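Local atomic coordinates of carbohydrate oxidase (PDB entry 3RJA), a protein that uses a bound FAD to oxidise the C1 hydroxyl of mono-, oligo- and polysaccharides to lactones, passing the electrons to molecular oxygen to give hydrogen peroxide. Residues 2-7 against 55-61; 21-26 against 39-43; 232-236 against 273-277; 244-248 against 259-264. All coordinates share one frame; numbering follows the deposited sequence.

How the interactions relate
Interactions 1 and 2 lie beside the parallel sheet, with strand 39-42 and helix 46-58 in the FAD-binding domain, and touch each other where I3, E4 and L7 pack on A39 and A41; interactions 3 and 4 lie on the opposite side of the chain's centre and are similarly joined, V233 and Y236 resting against F247. Interaction 1 is a partly buried disulfide flanked by I3, L59 and L61, while interaction 2, also partly buried, mixes carboxylates and an amide beside a bound sugar analogue. The other two are buried. Interaction 4 pairs strands by backbone hydrogen bonds, and the helices of interaction 3, which flank that hairpin in sequence, meet chiefly through aromatic and aliphatic side chains.

Interaction 1: residues 2-7 against 55-61; sequences AIEACL and CAKKLNL
C6 and C55 are joined covalently, SG to SG at 2.1 Å, with the disulfide torsion at -91°, close to the relaxed right angle. The two cysteines reach this bridge by different turns: SG of C6 lies trans to its own backbone N (chi1 -174°), whereas SG of C55 is swung back beside its N (chi1 -72°). I3, one helical turn before C6, rests CD1 3.7 Å from CB of C55. The same methyl meets CD1 of L61 at 3.6 Å, the two side chains crossing obliquely. L59 comes in from the end of helix 46-58 and lays CD1 against the backbone of helix 2-9, 3.4 Å from CA of I3, while its other branch, CD2, faces CB of A2 at 4.0 Å. On the inner side CD2 of L7 lies beside SG of C55, and L84 of the neighbouring strand touches both I3 and L7. No hydrogen bond links the two segments. The N-terminal helix is therefore held to helix 46-58 by one covalent bond and by aliphatic packing beside it, a connection that does not depend on charge and suits an extracellular enzyme.

Interaction 2: residues 21-26 against 39-43; sequences DYERDV and AIAQT. With ABL ((2R,3R,4R,5R)-4,5-dihydroxy-2-(hydroxymethyl)-6-oxopiperidin-3-yl beta-D-glucopyranoside), chain H.
I40 provides the apolar part of the contact: its CD1 reaches Y22 and V26, 3.8 Å from CE2 of Y22 and 3.9 Å from CB of V26. It approaches the Y22 ring obliquely, and the isoleucine crosses both side chains at about a right angle. CB of V26 also lies over one face of that ring, so the methyl, the ring and the valine form one small cluster.

The polar part gathers round the side-chain amide of Q42. With CG trans to its backbone N (chi1 -167°), the glutamine extends from strand 39-42 and brings its amide up to the carboxylates of D21 and D25, whose planes stand 53° and 79° from the amide plane. Both acids have a firm partner in R90, which forms salt bridges with D21 OD1 and D25 OD1. Replacing Q42 by an alanine would remove the amide, and is likely to leave both carboxylates without this neighbour and open a gap beside the sugar.

The third set of contacts is with the sugar analogue. CB of D21 lies 3.3 Å from its lactam oxygen O1A, and the Q42 side chain packs near the hydroxymethyl carbon C6A. T19 OG1 and the backbone N of I16 supply hydrogen bonds to the same ligand. Helix 20-25 and strand 39-42 of the parallel sheet in the FAD-binding domain thus contribute D21, Y22 and Q42 to a carbohydrate pocket, distinct from the pocket that holds a second analogue near R248.

Interaction 3: residues 232-236 against 273-277; sequences AVEDY and AFQPL. With ZN (zinc ion), chain F.
The Y236 ring has CB of L277 over one face, a CH-pi contact 3.8 Å from the ring centroid and only 16° off the normal. At its edge lie CB of P276 and, in the ring plane, the carbonyl oxygen of A273. The F274 ring meets it obliquely, planes 71° apart and centroids separated by 5.3 Å. Together A273, F274, P276 and L277 form the hole into which the tyrosine fits as a knob.

The ring reaches across with CG trans to the backbone N. Its hydroxyl donates to A273 O at 2.7 Å, coming from above the carbonyl plane, 51° out of it. A phenylalanine in place of Y236 would probably keep the ring packing but leave this carbonyl without its hydroxyl donor. L277 crosses the tyrosine at about a right angle, CD2 lying 3.7 Å from CD2 of Y236, while its other methyl, CD1, points to the preceding turn and sits 4.1 Å from CG2 of V233.

On the flank of helix 223-239, D235 binds a zinc ion through OD2 at 2.0 Å. E231 is a second ligand of that metal, and K330 forms a salt bridge with D235 OD1. Between the helices themselves the packing is otherwise apolar and aromatic; helix 267-278 is kinked here, L277 N bonding to F274 O rather than to A273 O, and the Y236 hydroxyl supplies a donor to the carbonyl thus passed over.

Interaction 4: residues 244-248 against 259-264; sequences EVNFR and IEGLYY
Residues 244-248 and 259-264 pair within the beta hairpin of strands 245-251 and 258-264, part of the large antiparallel sheet that carries substrate-pocket residues, R248 among them. N246 with L262 and R248 with E260 are the hydrogen-bonded pairs; V245 with Y263 and F247 with G261 are non-hydrogen-bonded. The ladder extends beyond the strand at one end, where Y264 N donates to E244 O at 2.9 Å.

One face carries V245, Y263 and F247, V245 crossing Y263 at about a right angle. CD2 of F247 meets CG2 of I259 at 3.7 Å. The rings of F247 and of F274, on helix 267-278, also meet edge-to-face. G261 lies opposite F247, and a side chain there would run into CB of F247 and O of N246.

The other face carries N246, L262, R248 and E260. The guanidinium of R248 and the carboxylate of E260 are oppositely charged, but NE and OE1 stand 4.1 Å apart in the conformer described, beyond a salt bridge. R248 instead pairs with D358, near the bound sugar analogue and the FAD, while E260 OE1 is hydrogen-bonded to Y252. At the hairpin's end a water links E244 OE1, to which it donates, with the Y263 hydroxyl.

L262 O is gripped twice by one residue: N246 N and N246 ND2 approach from opposite faces of its carbonyl plane, each at 2.9 Å, the side-chain bond from ND2 being the straighter, at 165° against 140°.

Interaction 1: residues 2-7 against 55-61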
loop_
_atom_site.group_PDB
_atom_site.type_symbol
_atom_site.label_atom_id
_atom_site.label_comp_id
_atom_site.label_asym_id
_atom_site.label_seq_id
_atom_site.Cartn_x
_atom_site.Cartn_y
_atom_site.Cartn_z
ATOM N N ALA A 2 -22.555 -0.535 -27.145
ATOM C CA ALA A 2 -21.367 -0.808 -27.940
ATOM C C ALA A 2 -20.247 -1.552 -27.157
ATOM O O ALA A 2 -19.687 -2.509 -27.676
ATOM C CB ALA A 2 -20.859 0.503 -28.526
ATOM N N ILE A 3 -19.931 -1.099 -25.929
ATOM C CA ILE A 3 -18.853 -1.704 -25.125
ATOM C C ILE A 3 -19.208 -3.134 -24.703
ATOM O O ILE A 3 -18.364 -4.029 -24.778
ATOM C CB ILE A 3 -18.402 -0.801 -23.881
ATOM C CG1 ILE A 3 -17.279 -1.460 -23.080
ATOM C CG2 ILE A 3 -19.590 -0.409 -22.985
ATOM C CD1 ILE A 3 -15.894 -1.563 -23.880
ATOM N N GLU A 4 -20.451 -3.355 -24.275
ATOM C CA GLU A 4 -20.895 -4.715 -23.929
ATOM C C GLU A 4 -20.725 -5.641 -25.162
ATOM O O GLU A 4 -20.147 -6.720 -25.079
ATOM C CB GLU A 4 -22.358 -4.727 -23.476
ATOM C CG GLU A 4 -22.662 -4.026 -22.123
ATOM C CD GLU A 4 -22.702 -2.502 -22.217
ATOM O OE1 GLU A 4 -22.765 -1.967 -23.345
ATOM O OE2 GLU A 4 -22.685 -1.843 -21.154
ATOM N N ALA A 5 -21.227 -5.194 -26.304
ATOM C CA ALA A 5 -21.148 -5.971 -27.552
ATOM C C ALA A 5 -19.696 -6.281 -27.875
ATOM O O ALA A 5 -19.361 -7.412 -28.201
ATOM C CB ALA A 5 -21.778 -5.186 -28.698
ATOM N N CYS A 6 -18.833 -5.273 -27.737
ATOM C CA CYS A 6 -17.400 -5.442 -28.038
ATOM C C CYS A 6 -16.757 -6.496 -27.150
ATOM O O CYS A 6 -15.996 -7.323 -27.630
ATOM C CB CYS A 6 -16.630 -4.123 -27.877
ATOM S SG CYS A 6 -14.900 -4.249 -28.401
ATOM N N LEU A 7 -17.040 -6.436 -25.851
ATOM C CA LEU A 7 -16.457 -7.369 -24.912
ATOM C C LEU A 7 -16.993 -8.790 -25.164
ATOM O O LEU A 7 -16.238 -9.764 -25.136
ATOM C CB LEU A 7 -16.758 -6.921 -23.467
ATOM C CG LEU A 7 -16.016 -5.675 -23.011
ATOM C CD1 LEU A 7 -16.610 -5.113 -21.711
ATOM C CD2 LEU A 7 -14.481 -5.907 -22.897
ATOM N N CYS A 55 -11.035 -3.176 -26.884
ATOM C CA CYS A 55 -12.362 -2.515 -26.893
ATOM C C CYS A 55 -12.284 -1.052 -26.444
ATOM O O CYS A 55 -12.938 -0.151 -27.033
ATOM C CB CYS A 55 -13.346 -3.293 -25.998
ATOM S SG CYS A 55 -13.840 -4.858 -26.749
ATOM N N ALA A 56 -11.497 -0.821 -25.399
ATOM C CA ALA A 56 -11.323 0.533 -24.874
ATOM C C ALA A 56 -10.779 1.416 -25.995
ATOM O O ALA A 56 -11.305 2.515 -26.238
ATOM C CB ALA A 56 -10.377 0.528 -23.683
ATOM N N LYS A 57 -9.744 0.924 -26.688
ATOM C CA LYS A 57 -9.161 1.660 -27.834
ATOM C C LYS A 57 -10.187 1.911 -28.954
ATOM O O LYS A 57 -10.286 3.020 -29.494
ATOM C CB LYS A 57 -7.934 0.927 -28.408
ATOM C CG LYS A 57 -7.367 1.652 -29.642
ATOM C CD LYS A 57 -6.200 0.912 -30.253
ATOM C CE LYS A 57 -5.747 1.564 -31.543
ATOM N NZ LYS A 57 -4.569 0.841 -32.049
ATOM N N LYS A 58 -10.962 0.880 -29.287
ATOM C CA LYS A 58 -11.988 0.990 -30.334
ATOM C C LYS A 58 -13.055 2.065 -30.040
ATOM O O LYS A 58 -13.482 2.786 -30.942
ATOM C CB LYS A 58 -12.663 -0.373 -30.536
ATOM C CG LYS A 58 -13.613 -0.424 -31.721
ATOM C CD LYS A 58 -14.599 -1.598 -31.618
ATOM C CE LYS A 58 -15.141 -2.020 -32.992
ATOM N NZ LYS A 58 -14.073 -2.721 -33.809
ATOM N N LEU A 59 -13.474 2.171 -28.773
ATOM C CA LEU A 59 -14.605 3.007 -28.391
ATOM C C LEU A 59 -14.161 4.325 -27.737
ATOM O O LEU A 59 -14.988 5.065 -27.184
ATOM C CB LEU A 59 -15.575 2.228 -27.498
ATOM C CG LEU A 59 -16.133 0.953 -28.176
ATOM C CD1 LEU A 59 -16.870 0.064 -27.186
ATOM C CD2 LEU A 59 -17.033 1.267 -29.376
ATOM N N ASN A 60 -12.866 4.616 -27.834
ATOM C CA ASN A 60 -12.244 5.742 -27.122
ATOM C C ASN A 60 -12.632 5.851 -25.630
ATOM O O ASN A 60 -13.105 6.891 -25.175
ATOM C CB ASN A 60 -12.492 7.081 -27.837
ATOM C CG ASN A 60 -11.463 8.148 -27.449
ATOM O OD1 ASN A 60 -10.341 7.846 -26.991
ATOM N ND2 ASN A 60 -11.846 9.397 -27.615
ATOM N N LEU A 61 -12.412 4.781 -24.871
ATOM C CA LEU A 61 -12.704 4.796 -23.441
ATOM C C LEU A 61 -11.401 4.798 -22.639
ATOM O O LEU A 61 -10.389 4.260 -23.105
ATOM C CB LEU A 61 -13.544 3.572 -23.071
ATOM C CG LEU A 61 -14.865 3.346 -23.830
ATOM C CD1 LEU A 61 -15.458 1.956 -23.504
ATOM C CD2 LEU A 61 -15.911 4.458 -23.520
#

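Interaction 2: residues 21-26 against 39-43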
loop_
_atom_site.group_PDB
_atom_site.type_symbol
_atom_site.label_atom_id
_atom_site.label_comp_id
_atom_site.label_asym_id
_atom_site.label_seq_id
_atom_site.Cartn_x
_atom_site.Cartn_y
_atom_site.Cartn_z
ATOM N N ASP A 21 -22.890 -10.713 -8.902
ATOM C CA ASP A 21 -21.529 -10.418 -9.335
ATOM C C ASP A 21 -21.322 -8.922 -9.568
ATOM O O ASP A 21 -20.327 -8.376 -9.127
ATOM C CB ASP A 21 -21.145 -11.226 -10.575
ATOM C CG ASP A 21 -20.683 -12.641 -10.225
ATOM O OD1 ASP A 21 -19.456 -12.863 -10.108
ATOM O OD2 ASP A 21 -21.543 -13.528 -10.042
ATOM N N TYR A 22 -22.285 -8.272 -10.229
ATOM C CA TYR A 22 -22.157 -6.836 -10.503
ATOM C C TYR A 22 -22.127 -6.040 -9.191
ATOM O O TYR A 22 -21.203 -5.258 -8.970
ATOM C CB TYR A 22 -23.274 -6.330 -11.432
ATOM C CG TYR A 22 -23.184 -4.847 -11.735
ATOM C CD1 TYR A 22 -23.767 -3.908 -10.896
ATOM C CD2 TYR A 22 -22.515 -4.394 -12.863
ATOM C CE1 TYR A 22 -23.683 -2.540 -11.178
ATOM C CE2 TYR A 22 -22.408 -3.052 -13.141
ATOM C CZ TYR A 22 -22.992 -2.125 -12.298
ATOM O OH TYR A 22 -22.899 -0.776 -12.608
ATOM N N GLU A 23 -23.117 -6.281 -8.315
ATOM C CA GLU A 23 -23.186 -5.608 -7.024
ATOM C C GLU A 23 -21.901 -5.781 -6.204
ATOM O O GLU A 23 -21.440 -4.829 -5.598
ATOM C CB GLU A 23 -24.417 -6.039 -6.197
ATOM C CG GLU A 23 -25.785 -5.646 -6.836
ATOM C CD GLU A 23 -26.015 -4.145 -6.956
ATOM O OE1 GLU A 23 -25.907 -3.447 -5.935
ATOM O OE2 GLU A 23 -26.311 -3.660 -8.072
ATOM N N ARG A 24 -21.356 -7.003 -6.168
ATOM C CA ARG A 24 -20.095 -7.266 -5.502
ATOM C C ARG A 24 -18.927 -6.484 -6.153
ATOM O O ARG A 24 -18.167 -5.818 -5.463
ATOM C CB ARG A 24 -19.779 -8.768 -5.520
ATOM C CG ARG A 24 -18.346 -9.093 -5.066
ATOM C CD ARG A 24 -18.040 -10.606 -5.057
ATOM N NE ARG A 24 -16.606 -10.816 -5.234
ATOM C CZ ARG A 24 -15.973 -11.981 -5.063
ATOM N NH1 ARG A 24 -16.660 -13.055 -4.680
ATOM N NH2 ARG A 24 -14.650 -12.069 -5.273
ATOM N N ASP A 25 -18.790 -6.593 -7.469
ATOM C CA ASP A 25 -17.640 -6.036 -8.175
ATOM C C ASP A 25 -17.616 -4.481 -8.203
ATOM O O ASP A 25 -16.540 -3.867 -8.247
ATOM C CB ASP A 25 -17.584 -6.569 -9.609
ATOM C CG ASP A 25 -17.151 -8.056 -9.710
ATOM O OD1 ASP A 25 -16.604 -8.640 -8.757
ATOM O OD2 ASP A 25 -17.360 -8.654 -10.795
ATOM N N VAL A 26 -18.811 -3.865 -8.182
ATOM C CA VAL A 26 -18.945 -2.432 -8.374
ATOM C C VAL A 26 -18.837 -1.683 -7.022
ATOM O O VAL A 26 -18.784 -0.439 -6.985
ATOM C CB VAL A 26 -20.297 -2.055 -9.070
ATOM C CG1 VAL A 26 -21.446 -1.975 -8.040
ATOM C CG2 VAL A 26 -20.170 -0.703 -9.776
ATOM N N ALA A 39 -18.791 -0.217 -18.053
ATOM C CA ALA A 39 -18.958 -1.655 -18.057
ATOM C C ALA A 39 -17.884 -2.294 -17.199
ATOM O O ALA A 39 -16.819 -1.715 -17.027
ATOM C CB ALA A 39 -18.893 -2.212 -19.523
ATOM N N ILE A 40 -18.170 -3.491 -16.671
ATOM C CA ILE A 40 -17.194 -4.252 -15.916
ATOM C C ILE A 40 -16.866 -5.569 -16.631
ATOM O O ILE A 40 -17.746 -6.427 -16.777
ATOM C CB ILE A 40 -17.676 -4.547 -14.496
ATOM C CG1 ILE A 40 -18.201 -3.271 -13.800
ATOM C CG2 ILE A 40 -16.535 -5.187 -13.657
ATOM C CD1 ILE A 40 -18.679 -3.545 -12.329
ATOM N N ALA A 41 -15.599 -5.705 -17.071
ATOM C CA ALA A 41 -15.053 -6.930 -17.665
ATOM C C ALA A 41 -14.445 -7.777 -16.543
ATOM O O ALA A 41 -13.425 -7.389 -15.942
ATOM C CB ALA A 41 -13.983 -6.610 -18.693
ATOM N N GLN A 42 -15.080 -8.910 -16.246
ATOM C CA GLN A 42 -14.629 -9.774 -15.155
ATOM C C GLN A 42 -13.716 -10.840 -15.785
ATOM O O GLN A 42 -14.192 -11.912 -16.212
ATOM C CB GLN A 42 -15.823 -10.414 -14.454
ATOM C CG GLN A 42 -15.481 -11.081 -13.112
ATOM C CD GLN A 42 -16.626 -11.922 -12.572
ATOM O OE1 GLN A 42 -17.413 -11.468 -11.713
ATOM N NE2 GLN A 42 -16.727 -13.140 -13.056
ATOM N N THR A 43 -12.424 -10.525 -15.877
ATOM C CA THR A 43 -11.513 -11.303 -16.715
ATOM C C THR A 43 -11.075 -12.612 -16.074
ATOM O O THR A 43 -10.923 -12.680 -14.862
ATOM C CB THR A 43 -10.247 -10.492 -17.083
ATOM O OG1 THR A 43 -9.578 -10.043 -15.891
ATOM C CG2 THR A 43 -10.611 -9.289 -17.974
HETATM C C1A ABL H . -22.283 -11.220 -13.740
HETATM O O1A ABL H . -22.651 -10.099 -13.316
HETATM C C2A ABL H . -23.244 -12.409 -13.806
HETATM O O2A ABL H . -24.225 -12.200 -12.793
HETATM C C3A ABL H . -22.511 -13.722 -13.486
HETATM O O3A ABL H . -23.434 -14.808 -13.689
HETATM C C4A ABL H . -21.335 -13.898 -14.404
HETATM O O1 ABL H . -20.642 -15.124 -14.102
HETATM C C5A ABL H . -20.356 -12.755 -14.023
HETATM N N5 ABL H . -21.014 -11.442 -14.150
HETATM C C6A ABL H . -19.154 -12.746 -14.995
HETATM O O6A ABL H . -19.565 -13.114 -16.299
HETATM C C1 ABL H . -20.561 -16.211 -15.057
HETATM C C2 ABL H . -19.712 -17.343 -14.446
HETATM O O2 ABL H . -18.397 -16.874 -14.136
HETATM C C3 ABL H . -19.619 -18.518 -15.411
HETATM O O3 ABL H . -19.010 -19.588 -14.712
HETATM C C4 ABL H . -21.031 -18.900 -15.955
HETATM O O4 ABL H . -20.905 -19.842 -17.011
HETATM C C5 ABL H . -21.773 -17.660 -16.466
HETATM O O5 ABL H . -21.833 -16.727 -15.377
HETATM C C6 ABL H . -23.157 -17.942 -17.067
HETATM O O6 ABL H . -24.053 -18.614 -16.221
#

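Interaction 3: residues 232-236 against 273-277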
loop_
_atom_site.group_PDB
_atom_site.type_symbol
_atom_site.label_atom_id
_atom_site.label_comp_id
_atom_site.label_asym_id
_atom_site.label_seq_id
_atom_site.Cartn_x
_atom_site.Cartn_y
_atom_site.Cartn_z
ATOM N N ALA A 232 13.017 9.733 20.916
ATOM C CA ALA A 232 13.763 8.526 21.293
ATOM C C ALA A 232 13.568 7.403 20.268
ATOM O O ALA A 232 14.493 6.661 19.947
ATOM C CB ALA A 232 13.347 8.050 22.720
ATOM N N VAL A 233 12.358 7.285 19.738
ATOM C CA VAL A 233 12.091 6.227 18.756
ATOM C C VAL A 233 12.831 6.550 17.458
ATOM O O VAL A 233 13.393 5.650 16.841
ATOM C CB VAL A 233 10.586 6.011 18.523
ATOM C CG1 VAL A 233 10.343 4.933 17.420
ATOM C CG2 VAL A 233 9.878 5.623 19.858
ATOM N N GLU A 234 12.901 7.829 17.071
ATOM C CA GLU A 234 13.603 8.142 15.830
ATOM C C GLU A 234 15.083 7.807 15.949
ATOM O O GLU A 234 15.681 7.284 14.978
ATOM C CB GLU A 234 13.416 9.581 15.349
ATOM C CG GLU A 234 14.267 9.830 14.073
ATOM C CD GLU A 234 13.939 11.120 13.338
ATOM O OE1 GLU A 234 12.724 11.481 13.287
ATOM O OE2 GLU A 234 14.890 11.774 12.791
ATOM N N ASP A 235 15.661 8.072 17.132
ATOM C CA ASP A 235 17.078 7.775 17.381
ATOM C C ASP A 235 17.354 6.293 17.199
ATOM O O ASP A 235 18.315 5.894 16.517
ATOM C CB ASP A 235 17.516 8.169 18.821
ATOM C CG ASP A 235 17.558 9.673 19.040
ATOM O OD1 ASP A 235 17.674 10.429 18.057
ATOM O OD2 ASP A 235 17.489 10.104 20.215
ATOM N N TYR A 236 16.537 5.486 17.869
ATOM C CA TYR A 236 16.691 4.042 17.837
ATOM C C TYR A 236 16.512 3.563 16.387
ATOM O O TYR A 236 17.296 2.748 15.880
ATOM C CB TYR A 236 15.674 3.392 18.790
ATOM C CG TYR A 236 15.697 1.880 18.770
ATOM C CD1 TYR A 236 16.691 1.154 19.463
ATOM C CD2 TYR A 236 14.706 1.163 18.097
ATOM C CE1 TYR A 236 16.698 -0.258 19.452
ATOM C CE2 TYR A 236 14.689 -0.234 18.104
ATOM C CZ TYR A 236 15.683 -0.941 18.775
ATOM O OH TYR A 236 15.672 -2.323 18.730
ATOM N N ALA A 273 17.441 -6.875 22.009
ATOM C CA ALA A 273 17.549 -5.979 20.851
ATOM C C ALA A 273 16.806 -4.643 21.045
ATOM O O ALA A 273 17.247 -3.610 20.543
ATOM C CB ALA A 273 17.061 -6.694 19.581
ATOM N N PHE A 274 15.687 -4.680 21.771
ATOM C CA PHE A 274 14.809 -3.505 21.959
ATOM C C PHE A 274 15.178 -2.699 23.190
ATOM O O PHE A 274 14.756 -1.548 23.317
ATOM C CB PHE A 274 13.323 -3.930 22.074
ATOM C CG PHE A 274 12.378 -2.997 21.392
ATOM C CD1 PHE A 274 12.396 -2.856 19.995
ATOM C CD2 PHE A 274 11.502 -2.209 22.131
ATOM C CE1 PHE A 274 11.530 -1.966 19.349
ATOM C CE2 PHE A 274 10.613 -1.319 21.509
ATOM C CZ PHE A 274 10.627 -1.197 20.109
ATOM N N GLN A 275 15.983 -3.290 24.078
ATOM C CA GLN A 275 16.338 -2.651 25.368
ATOM C C GLN A 275 16.898 -1.217 25.263
ATOM O O GLN A 275 16.541 -0.378 26.099
ATOM C CB GLN A 275 17.288 -3.544 26.203
ATOM C CG GLN A 275 17.322 -3.186 27.727
ATOM C CD GLN A 275 15.949 -3.304 28.395
ATOM O OE1 GLN A 275 15.273 -4.316 28.252
ATOM N NE2 GLN A 275 15.543 -2.275 29.121
ATOM N N PRO A 276 17.766 -0.941 24.254
ATOM C CA PRO A 276 18.280 0.411 24.080
ATOM C C PRO A 276 17.179 1.435 23.934
ATOM O O PRO A 276 17.356 2.554 24.388
ATOM C CB PRO A 276 19.129 0.310 22.790
ATOM C CG PRO A 276 19.642 -1.103 22.818
ATOM C CD PRO A 276 18.435 -1.888 23.324
ATOM N N LEU A 277 16.045 1.047 23.337
ATOM C CA LEU A 277 14.901 1.941 23.175
ATOM C C LEU A 277 14.112 2.054 24.480
ATOM O O LEU A 277 13.769 3.174 24.913
ATOM C CB LEU A 277 13.967 1.474 22.045
ATOM C CG LEU A 277 12.712 2.366 21.790
ATOM C CD1 LEU A 277 13.050 3.863 21.826
ATOM C CD2 LEU A 277 12.022 2.018 20.428
HETATM ZN ZN ZN F . 17.787 12.070 20.397
#

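Interaction 4: residues 244-248 against 259-264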
loop_
_atom_site.group_PDB
_atom_site.type_symbol
_atom_site.label_atom_id
_atom_site.label_comp_id
_atom_site.label_asym_id
_atom_site.label_seq_id
_atom_site.Cartn_x
_atom_site.Cartn_y
_atom_site.Cartn_z
ATOM N N GLU A 244 16.351 -7.345 12.206
ATOM C CA GLU A 244 15.292 -8.261 12.659
ATOM C C GLU A 244 14.060 -7.572 13.323
ATOM O O GLU A 244 13.036 -8.228 13.570
ATOM C CB GLU A 244 15.860 -9.284 13.664
ATOM C CG GLU A 244 16.838 -10.322 13.105
ATOM C CD GLU A 244 18.216 -9.709 12.767
ATOM O OE1 GLU A 244 18.602 -8.682 13.385
ATOM O OE2 GLU A 244 18.896 -10.273 11.885
ATOM N N VAL A 245 14.172 -6.289 13.665
ATOM C CA VAL A 245 13.067 -5.632 14.362
ATOM C C VAL A 245 12.219 -4.819 13.387
ATOM O O VAL A 245 12.727 -4.032 12.601
ATOM C CB VAL A 245 13.513 -4.825 15.605
ATOM C CG1 VAL A 245 13.957 -3.411 15.240
ATOM C CG2 VAL A 245 12.389 -4.776 16.617
ATOM N N ASN A 246 10.909 -5.066 13.422
ATOM C CA ASN A 246 9.968 -4.372 12.522
ATOM C C ASN A 246 8.933 -3.741 13.402
ATOM O O ASN A 246 8.298 -4.455 14.209
ATOM C CB ASN A 246 9.258 -5.344 11.568
ATOM C CG ASN A 246 10.209 -6.224 10.797
ATOM O OD1 ASN A 246 10.457 -5.994 9.613
ATOM N ND2 ASN A 246 10.729 -7.249 11.453
ATOM N N PHE A 247 8.749 -2.429 13.323
ATOM C CA PHE A 247 7.739 -1.858 14.222
ATOM C C PHE A 247 7.201 -0.507 13.793
ATOM O O PHE A 247 7.716 0.129 12.841
ATOM C CB PHE A 247 8.261 -1.828 15.690
ATOM C CG PHE A 247 9.270 -0.720 15.987
ATOM C CD1 PHE A 247 10.587 -0.809 15.553
ATOM C CD2 PHE A 247 8.891 0.388 16.727
ATOM C CE1 PHE A 247 11.532 0.205 15.863
ATOM C CE2 PHE A 247 9.827 1.429 17.039
ATOM C CZ PHE A 247 11.132 1.325 16.610
ATOM N N ARG A 248 6.204 -0.074 14.546
ATOM C CA ARG A 248 5.606 1.253 14.388
ATOM C C ARG A 248 5.037 1.782 15.707
ATOM O O ARG A 248 4.820 1.022 16.642
ATOM C CB ARG A 248 4.508 1.242 13.309
ATOM C CG ARG A 248 3.416 0.143 13.437
ATOM C CD ARG A 248 2.180 0.542 12.593
ATOM N NE ARG A 248 1.276 -0.558 12.269
ATOM C CZ ARG A 248 1.097 -1.042 11.038
ATOM N NH1 ARG A 248 0.240 -2.036 10.838
ATOM N NH2 ARG A 248 1.766 -0.535 10.005
ATOM N N ILE A 259 3.720 0.996 20.897
ATOM C CA ILE A 259 4.549 0.378 19.882
ATOM C C ILE A 259 3.960 -1.001 19.561
ATOM O O ILE A 259 3.648 -1.767 20.473
ATOM C CB ILE A 259 6.019 0.261 20.353
ATOM C CG1 ILE A 259 6.694 1.650 20.329
ATOM C CG2 ILE A 259 6.767 -0.779 19.542
ATOM C CD1 ILE A 259 8.096 1.720 21.042
ATOM N N GLU A 260 3.792 -1.309 18.276
ATOM C CA GLU A 260 3.555 -2.707 17.886
ATOM C C GLU A 260 4.615 -3.141 16.903
ATOM O O GLU A 260 5.010 -2.382 16.017
ATOM C CB GLU A 260 2.219 -2.934 17.158
ATOM C CG GLU A 260 1.067 -2.071 17.513
ATOM C CD GLU A 260 -0.100 -2.327 16.548
ATOM O OE1 GLU A 260 -0.495 -1.395 15.830
ATOM O OE2 GLU A 260 -0.572 -3.480 16.478
ATOM N N GLY A 261 4.993 -4.401 16.996
ATOM C CA GLY A 261 6.077 -4.891 16.190
ATOM C C GLY A 261 6.122 -6.377 16.030
ATOM O O GLY A 261 5.348 -7.138 16.667
ATOM N N LEU A 262 7.038 -6.765 15.150
ATOM C CA LEU A 262 7.356 -8.136 14.823
ATOM C C LEU A 262 8.881 -8.292 14.793
ATOM O O LEU A 262 9.584 -7.535 14.111
ATOM C CB LEU A 262 6.765 -8.526 13.458
ATOM C CG LEU A 262 6.830 -10.039 13.168
ATOM C CD1 LEU A 262 6.016 -10.831 14.202
ATOM C CD2 LEU A 262 6.416 -10.451 11.701
ATOM N N TYR A 263 9.376 -9.265 15.547
ATOM C CA TYR A 263 10.817 -9.524 15.647
ATOM C C TYR A 263 11.169 -10.882 15.050
ATOM O O TYR A 263 10.537 -11.915 15.395
ATOM C CB TYR A 263 11.293 -9.448 17.105
ATOM C CG TYR A 263 12.796 -9.684 17.240
ATOM C CD1 TYR A 263 13.699 -8.664 16.952
ATOM C CD2 TYR A 263 13.302 -10.926 17.650
ATOM C CE1 TYR A 263 15.066 -8.853 17.049
ATOM C CE2 TYR A 263 14.690 -11.138 17.758
ATOM C CZ TYR A 263 15.564 -10.092 17.443
ATOM O OH TYR A 263 16.925 -10.260 17.528
ATOM N N TYR A 264 12.153 -10.887 14.148
ATOM C CA TYR A 264 12.669 -12.140 13.586
ATOM C C TYR A 264 13.630 -12.801 14.568
ATOM O O TYR A 264 14.841 -12.502 14.576
ATOM C CB TYR A 264 13.347 -11.904 12.232
ATOM C CG TYR A 264 12.372 -11.930 11.084
ATOM C CD1 TYR A 264 11.408 -10.913 10.933
ATOM C CD2 TYR A 264 12.384 -12.980 10.162
ATOM C CE1 TYR A 264 10.463 -10.938 9.876
ATOM C CE2 TYR A 264 11.474 -13.019 9.097
ATOM C CZ TYR A 264 10.508 -11.992 8.962
ATOM O OH TYR A 264 9.631 -12.036 7.927
HETATM O O HOH W 1 18.160 -8.536 16.285
#